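Local coordinates for endo-1,3-beta-glucanase, family GH16 (Zobellia galactanivorans, PDB 4CRQ), which probably hydrolyses internal beta-1,3-linkages of laminarin-type glucans, this chain being the GH16 catalytic module of a longer modular laminarinase, at residues 205-208 and 209-213; 37-40 and 41-44; 28-31 and 32-36. The protein carries 1 engineered substitution. One frame throughout, in Å; residues are numbered along the deposited sequence.

Interaction 1 of 3, residues 205-208 and 209-213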
loop_
_atom_site.group_PDB
_atom_site.type_symbol
_atom_site.label_atom_id
_atom_site.label_comp_id
_atom_site.label_asym_id
_atom_site.label_seq_id
_atom_site.Cartn_x
_atom_site.Cartn_y
_atom_site.Cartn_z
ATOM N N GLY A 205 9.910 -5.638 -9.367
ATOM C CA GLY A 205 9.764 -5.274 -10.793
ATOM C C GLY A 205 8.348 -4.852 -11.152
ATOM O O GLY A 205 7.407 -4.949 -10.348
ATOM N N GLY A 206 8.191 -4.363 -12.376
ATOM C CA GLY A 206 6.883 -3.905 -12.839
ATOM C C GLY A 206 7.074 -2.667 -13.658
ATOM O O GLY A 206 8.210 -2.156 -13.757
ATOM N N ASP A 207 5.972 -2.178 -14.230
ATOM C CA ASP A 207 6.036 -1.029 -15.158
ATOM C C ASP A 207 6.735 0.187 -14.558
ATOM O O ASP A 207 7.598 0.791 -15.201
ATOM C CB ASP A 207 4.633 -0.677 -15.675
ATOM C CG ASP A 207 3.997 -1.818 -16.455
ATOM O OD1 ASP A 207 4.725 -2.609 -17.106
ATOM O OD2 ASP A 207 2.754 -1.923 -16.422
ATOM N N TRP A 208 6.359 0.510 -13.323
ATOM C CA TRP A 208 6.901 1.658 -12.612
ATOM C C TRP A 208 8.367 1.501 -12.205
ATOM O O TRP A 208 9.179 2.297 -12.691
ATOM C CB TRP A 208 5.971 2.044 -11.451
ATOM C CG TRP A 208 6.337 3.327 -10.739
ATOM C CD1 TRP A 208 7.127 4.390 -11.209
ATOM C CD2 TRP A 208 5.907 3.742 -9.405
ATOM N NE1 TRP A 208 7.220 5.393 -10.273
ATOM C CE2 TRP A 208 6.513 5.075 -9.167
ATOM C CE3 TRP A 208 5.114 3.174 -8.412
ATOM C CZ2 TRP A 208 6.315 5.774 -7.973
ATOM C CZ3 TRP A 208 4.921 3.883 -7.215
ATOM C CH2 TRP A 208 5.506 5.155 -7.002
ATOM N N PRO A 209 8.734 0.499 -11.340
ATOM C CA PRO A 209 10.151 0.413 -10.939
ATOM C C PRO A 209 11.069 -0.047 -12.095
ATOM O O PRO A 209 12.268 0.228 -12.056
ATOM C CB PRO A 209 10.150 -0.622 -9.816
ATOM C CG PRO A 209 8.973 -1.516 -10.140
ATOM C CD PRO A 209 7.935 -0.576 -10.715
ATOM N N GLY A 210 10.510 -0.718 -13.104
ATOM C CA GLY A 210 11.306 -1.241 -14.213
ATOM C C GLY A 210 11.566 -2.715 -13.979
ATOM O O GLY A 210 11.176 -3.258 -12.935
ATOM N N PHE A 211 12.246 -3.343 -14.932
ATOM C CA PHE A 211 12.452 -4.812 -14.936
ATOM C C PHE A 211 13.854 -5.310 -14.580
ATOM O O PHE A 211 14.137 -6.509 -14.667
ATOM C CB PHE A 211 11.910 -5.372 -16.283
ATOM C CG PHE A 211 10.483 -4.981 -16.506
ATOM C CD1 PHE A 211 9.454 -5.653 -15.804
ATOM C CD2 PHE A 211 10.139 -3.925 -17.385
ATOM C CE1 PHE A 211 8.124 -5.289 -15.981
ATOM C CE2 PHE A 211 8.791 -3.562 -17.560
ATOM C CZ PHE A 211 7.793 -4.246 -16.850
ATOM N N ASP A 212 14.704 -4.376 -14.160
ATOM C CA ASP A 212 16.038 -4.707 -13.671
ATOM C C ASP A 212 15.946 -4.798 -12.163
ATOM O O ASP A 212 15.382 -3.906 -11.497
ATOM C CB ASP A 212 17.045 -3.666 -14.122
ATOM C CG ASP A 212 17.100 -3.549 -15.643
ATOM O OD1 ASP A 212 16.743 -4.523 -16.342
ATOM O OD2 ASP A 212 17.507 -2.499 -16.171
ATOM N N VAL A 213 16.484 -5.893 -11.624
ATOM C CA VAL A 213 16.457 -6.153 -10.196
ATOM C C VAL A 213 17.867 -6.361 -9.702
ATOM O O VAL A 213 18.633 -7.175 -10.284
ATOM C CB VAL A 213 15.596 -7.408 -9.871
ATOM C CG1 VAL A 213 15.576 -7.744 -8.353
ATOM C CG2 VAL A 213 14.167 -7.264 -10.448
#
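F211 folds back over G206, and one face of its ring receives G206 O, which stands 3.7 Å above the ring plane and is displaced toward the rim. The ring tip, CZ, comes to 3.6 Å from G206 C. D207 runs beside F211, both side chains pointing the same way, and its OD1 meets the ring edge within the ring plane, 3.5 Å from F211 CZ. Carboxylate and ring planes stand 77° apart. Both side chains place CG opposite the carbonyl carbon (chi1 -61° in D207, -55° in F211), which brings carboxylate and ring together on one flank of the turn. The same OD1 accepts a hydrogen bond from N33 ND2, so the carboxylate has a polar partner besides the ring edge.

Across G206 from this pair, P209 lays the CG side of its ring against G205, with P209 CG 3.5 Å from G205 C, while W208 CB packs 3.4 Å from P209 CD. An alpha-turn closes the loop: G210 N donates to G206 O at 2.8 Å, nearly in line with the carbonyl bond. The return bond from G206 N to G210 O is longer, at 3.2 Å, and reaches the acceptor from above its carbonyl plane. Both bonds are bent at the hydrogen. At G206 a CB would press on the preceding carbonyl oxygen.

The turn lies between strands 196-204 and 220-231 of the GH16 beta-sandwich. W208 leaves it to meet the rings of H129 and of W95 on strand 94-102, whereas F211 covers L35 just before strand 36-38.

Interaction 2 of 3, residues 37-40 and 41-44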
loop_
_atom_site.group_PDB
_atom_site.type_symbol
_atom_site.label_atom_id
_atom_site.label_comp_id
_atom_site.label_asym_id
_atom_site.label_seq_id
_atom_site.Cartn_x
_atom_site.Cartn_y
_atom_site.Cartn_z
ATOM N N TYR A 37 6.006 -13.815 -7.320
ATOM C CA TYR A 37 4.911 -14.705 -7.013
ATOM C C TYR A 37 4.631 -14.562 -5.487
ATOM O O TYR A 37 5.518 -14.880 -4.684
ATOM C CB TYR A 37 5.287 -16.137 -7.383
ATOM C CG TYR A 37 4.195 -17.187 -7.263
ATOM C CD1 TYR A 37 3.676 -17.606 -5.997
ATOM C CD2 TYR A 37 3.682 -17.805 -8.416
ATOM C CE1 TYR A 37 2.670 -18.583 -5.903
ATOM C CE2 TYR A 37 2.678 -18.783 -8.321
ATOM C CZ TYR A 37 2.189 -19.171 -7.076
ATOM O OH TYR A 37 1.212 -20.123 -7.023
ATOM N N TYR A 38 3.448 -14.067 -5.081
ATOM C CA TYR A 38 3.170 -13.910 -3.658
ATOM C C TYR A 38 2.894 -15.241 -2.993
ATOM O O TYR A 38 2.240 -16.110 -3.560
ATOM C CB TYR A 38 1.998 -12.975 -3.502
ATOM C CG TYR A 38 2.285 -11.497 -3.808
ATOM C CD1 TYR A 38 3.363 -10.829 -3.188
ATOM C CD2 TYR A 38 1.463 -10.765 -4.689
ATOM C CE1 TYR A 38 3.625 -9.478 -3.416
ATOM C CE2 TYR A 38 1.714 -9.418 -4.944
ATOM C CZ TYR A 38 2.791 -8.783 -4.304
ATOM O OH TYR A 38 3.058 -7.455 -4.515
ATOM N N ARG A 39 3.423 -15.391 -1.781
ATOM C CA ARG A 39 3.183 -16.601 -0.926
ATOM C C ARG A 39 2.963 -16.208 0.511
ATOM O O ARG A 39 3.451 -15.159 0.972
ATOM C CB ARG A 39 4.378 -17.563 -1.022
ATOM C CG ARG A 39 4.751 -17.921 -2.489
ATOM C CD ARG A 39 5.627 -19.170 -2.538
ATOM N NE ARG A 39 4.874 -20.359 -2.097
ATOM C CZ ARG A 39 5.387 -21.404 -1.421
ATOM N NH1 ARG A 39 6.687 -21.431 -1.080
ATOM N NH2 ARG A 39 4.614 -22.435 -1.088
ATOM N N ARG A 40 2.242 -17.061 1.233
ATOM C CA ARG A 40 1.998 -16.847 2.646
ATOM C C ARG A 40 3.331 -16.857 3.423
ATOM O O ARG A 40 3.498 -16.052 4.359
ATOM C CB ARG A 40 1.057 -17.930 3.209
ATOM C CG ARG A 40 0.891 -17.930 4.725
ATOM C CD ARG A 40 0.187 -16.667 5.204
ATOM N NE ARG A 40 0.032 -16.589 6.661
ATOM C CZ ARG A 40 0.979 -16.147 7.493
ATOM N NH1 ARG A 40 2.193 -15.736 7.066
ATOM N NH2 ARG A 40 0.703 -16.117 8.793
ATOM N N GLU A 41 4.258 -17.740 3.021
ATOM C CA GLU A 41 5.548 -17.972 3.704
ATOM C C GLU A 41 6.386 -16.710 3.854
ATOM O O GLU A 41 7.208 -16.591 4.780
ATOM C CB GLU A 41 6.375 -19.030 2.939
ATOM C CG GLU A 41 7.580 -19.574 3.708
ATOM C CD GLU A 41 8.296 -20.710 2.991
ATOM O OE1 GLU A 41 8.779 -20.545 1.868
ATOM O OE2 GLU A 41 8.385 -21.801 3.577
ATOM N N ASN A 42 6.171 -15.766 2.938
ATOM C CA ASN A 42 6.980 -14.565 2.921
ATOM C C ASN A 42 6.564 -13.460 3.887
ATOM O O ASN A 42 7.201 -12.373 3.898
ATOM C CB ASN A 42 7.021 -13.989 1.512
ATOM C CG ASN A 42 7.730 -14.895 0.522
ATOM O OD1 ASN A 42 7.246 -15.989 0.194
ATOM N ND2 ASN A 42 8.865 -14.457 0.040
ATOM N N ALA A 43 5.499 -13.683 4.656
ATOM C CA ALA A 43 5.077 -12.756 5.717
ATOM C C ALA A 43 5.263 -13.437 7.053
ATOM O O ALA A 43 4.850 -14.596 7.205
ATOM C CB ALA A 43 3.629 -12.324 5.520
ATOM N N ALA A 44 5.874 -12.743 8.017
ATOM C CA ALA A 44 6.120 -13.298 9.356
ATOM C C ALA A 44 6.168 -12.166 10.355
ATOM O O ALA A 44 6.123 -11.018 9.959
ATOM C CB ALA A 44 7.429 -14.096 9.378
#
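E41 lies alongside R39, the two side chains pointing the same way, and their charged ends form a long salt bridge of 3.7 Å between R39 NH1 and E41 OE1. Guanidinium and carboxylate planes are 73° apart, so the groups meet without the flat, two-pronged pairing of a close bridge. E41 and its neighbours R40 and N42 also shape the backbone into two overlapping turns. In the first, of type III (3-10-like), N42 N gives only a weak bond to R39 O, at 3.4 Å. The side chain of N42 leans across that of R39 and sets OD1 3.5 Å from R39 CB, while its ND2 is held by T53 O and T65 OG1. The second, of type I, is closed by A43 N, which donates to R40 O at 3.1 Å with an almost straight N-H. A43 O receives R40 NH1 at the edge of the guanidinium, a weak, bent bond of 2.9 Å; the bend of the arginine chain at chi2 (66°) helps bring it back over the turn. R39 and R40 make cation-pi contacts with F59 and F21, respectively. The turns lead from strand 36-38, parallel to strand 62-70, into strand 43-46, antiparallel to strand 49-59.

Interaction 3 of 3, residues 28-31 and 32-36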
loop_
_atom_site.group_PDB
_atom_site.type_symbol
_atom_site.label_atom_id
_atom_site.label_comp_id
_atom_site.label_asym_id
_atom_site.label_seq_id
_atom_site.Cartn_x
_atom_site.Cartn_y
_atom_site.Cartn_z
ATOM N N ASN A 28 -1.680 -10.565 -15.397
ATOM C CA ASN A 28 -0.573 -9.774 -15.982
ATOM C C ASN A 28 0.313 -9.131 -14.885
ATOM O O ASN A 28 0.588 -7.908 -14.916
ATOM C CB ASN A 28 -1.103 -8.699 -16.947
ATOM C CG ASN A 28 -1.750 -9.265 -18.198
ATOM O OD1 ASN A 28 -2.690 -8.672 -18.713
ATOM N ND2 ASN A 28 -1.260 -10.399 -18.693
ATOM N N GLY A 29 0.738 -9.951 -13.919
ATOM C CA GLY A 29 1.597 -9.462 -12.830
ATOM C C GLY A 29 0.901 -8.369 -12.029
ATOM O O GLY A 29 1.383 -7.231 -11.997
ATOM N N TRP A 30 -0.235 -8.721 -11.433
ATOM C CA TRP A 30 -1.038 -7.826 -10.573
ATOM C C TRP A 30 -1.359 -6.541 -11.290
ATOM O O TRP A 30 -1.398 -5.472 -10.692
ATOM C CB TRP A 30 -0.352 -7.638 -9.203
ATOM C CG TRP A 30 -0.368 -8.963 -8.492
ATOM C CD1 TRP A 30 0.637 -9.922 -8.478
ATOM C CD2 TRP A 30 -1.454 -9.529 -7.720
ATOM N NE1 TRP A 30 0.259 -11.007 -7.750
ATOM C CE2 TRP A 30 -0.984 -10.844 -7.272
ATOM C CE3 TRP A 30 -2.727 -9.100 -7.355
ATOM C CZ2 TRP A 30 -1.764 -11.678 -6.493
ATOM C CZ3 TRP A 30 -3.518 -9.946 -6.564
ATOM C CH2 TRP A 30 -3.045 -11.205 -6.135
ATOM N N GLY A 31 -1.586 -6.677 -12.598
ATOM C CA GLY A 31 -1.921 -5.577 -13.518
ATOM C C GLY A 31 -0.799 -4.604 -13.844
ATOM O O GLY A 31 -1.053 -3.586 -14.497
ATOM N N ASN A 32 0.432 -4.911 -13.409
ATOM C CA ASN A 32 1.584 -4.027 -13.625
ATOM C C ASN A 32 2.822 -4.736 -14.140
ATOM O O ASN A 32 3.935 -4.166 -14.085
ATOM C CB ASN A 32 1.914 -3.344 -12.287
ATOM C CG ASN A 32 0.848 -2.361 -11.853
ATOM O OD1 ASN A 32 0.063 -2.635 -10.945
ATOM N ND2 ASN A 32 0.816 -1.208 -12.508
ATOM N N ASN A 33 2.646 -5.969 -14.642
ATOM C CA ASN A 33 3.768 -6.797 -15.149
ATOM C C ASN A 33 4.843 -7.048 -14.083
ATOM O O ASN A 33 6.041 -7.136 -14.396
ATOM C CB ASN A 33 4.390 -6.181 -16.417
ATOM C CG ASN A 33 3.407 -6.093 -17.566
ATOM O OD1 ASN A 33 2.757 -7.077 -17.921
ATOM N ND2 ASN A 33 3.295 -4.911 -18.160
ATOM N N GLU A 34 4.398 -7.145 -12.826
ATOM C CA GLU A 34 5.293 -7.419 -11.674
ATOM C C GLU A 34 5.911 -8.818 -11.809
ATOM O O GLU A 34 5.310 -9.715 -12.429
ATOM C CB GLU A 34 4.533 -7.300 -10.358
ATOM C CG GLU A 34 4.081 -5.854 -10.131
ATOM C CD GLU A 34 2.977 -5.694 -9.087
ATOM O OE1 GLU A 34 2.789 -6.602 -8.223
ATOM O OE2 GLU A 34 2.283 -4.655 -9.108
ATOM N N LEU A 35 7.097 -8.997 -11.230
ATOM C CA LEU A 35 7.873 -10.254 -11.410
ATOM C C LEU A 35 7.761 -11.262 -10.265
ATOM O O LEU A 35 8.210 -12.399 -10.415
ATOM C CB LEU A 35 9.365 -9.924 -11.728
ATOM C CG LEU A 35 9.609 -8.871 -12.833
ATOM C CD1 LEU A 35 11.071 -8.474 -12.886
ATOM C CD2 LEU A 35 9.116 -9.358 -14.200
ATOM N N GLN A 36 7.161 -10.854 -9.141
ATOM C CA GLN A 36 7.077 -11.763 -7.965
ATOM C C GLN A 36 5.832 -12.659 -7.943
ATOM O O GLN A 36 4.754 -12.303 -8.466
ATOM C CB GLN A 36 7.115 -11.009 -6.607
ATOM C CG GLN A 36 5.794 -10.342 -6.204
ATOM C CD GLN A 36 5.311 -9.257 -7.153
ATOM O OE1 GLN A 36 6.121 -8.539 -7.751
ATOM N NE2 GLN A 36 3.983 -9.130 -7.300
#
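A short, weakly bonded helical turn, 29-33, with a pi-type widening, brings W30 against E34 and N28 against N33. The backbone is left-handed, with positive phi, from N28 to G31; phi is negative at N32 and positive again at N33. N33 N donates to N28 O at 2.8 Å, a pi-turn step. G29 O is gripped twice, by N32 N at 2.9 Å from above its carbonyl plane and by E34 N at 3.1 Å from nearer that plane. At G29 a CB would run into N33 and E34.

In the GH16 fold this turn leads through E34 and L35 into strand 36-38. The chains of W30 and E34 cross at about a right angle with indole and carboxylate planes 20° apart, E34 OE1 lying 3.4 Å from W30 CB. OE1 also takes a hydrogen bond of 2.9 Å from Q36 NE2, on the lone pair facing away from OE2. Replacing E34 by an alanine would probably leave Q36 NE2 without this acceptor and open a gap beside W30 CB. Q36 NE2 sits 3.6 Å from W30 CD1. W30 NE1 donates to G24 O, and Q36 OE1 accepts from V204 N of strand 196-204.

In the fold
Interactions 1 and 3 are neighbours, with centres about 10 Å apart, and join the loop after strand 196-204 to the turn preceding strand 36-38. A probable backbone hydrogen bond ties D207 N to N32 O (2.9 Å). Interaction 2 follows at the far end of that short strand; Y38 touches W30, whereas interaction 1 stays about 8 Å away at the nearest atoms. All three are partly buried. A CB would clash at G206, G210 and G29. The exposed W208 and F211 flank a buried P209 in 205-213; in 28-36 the buried E34 and Q36 lie beside a partly exposed W30; at 37-44 charged arginine and glutamate dominate the exposed side, with N42 and A43 buried.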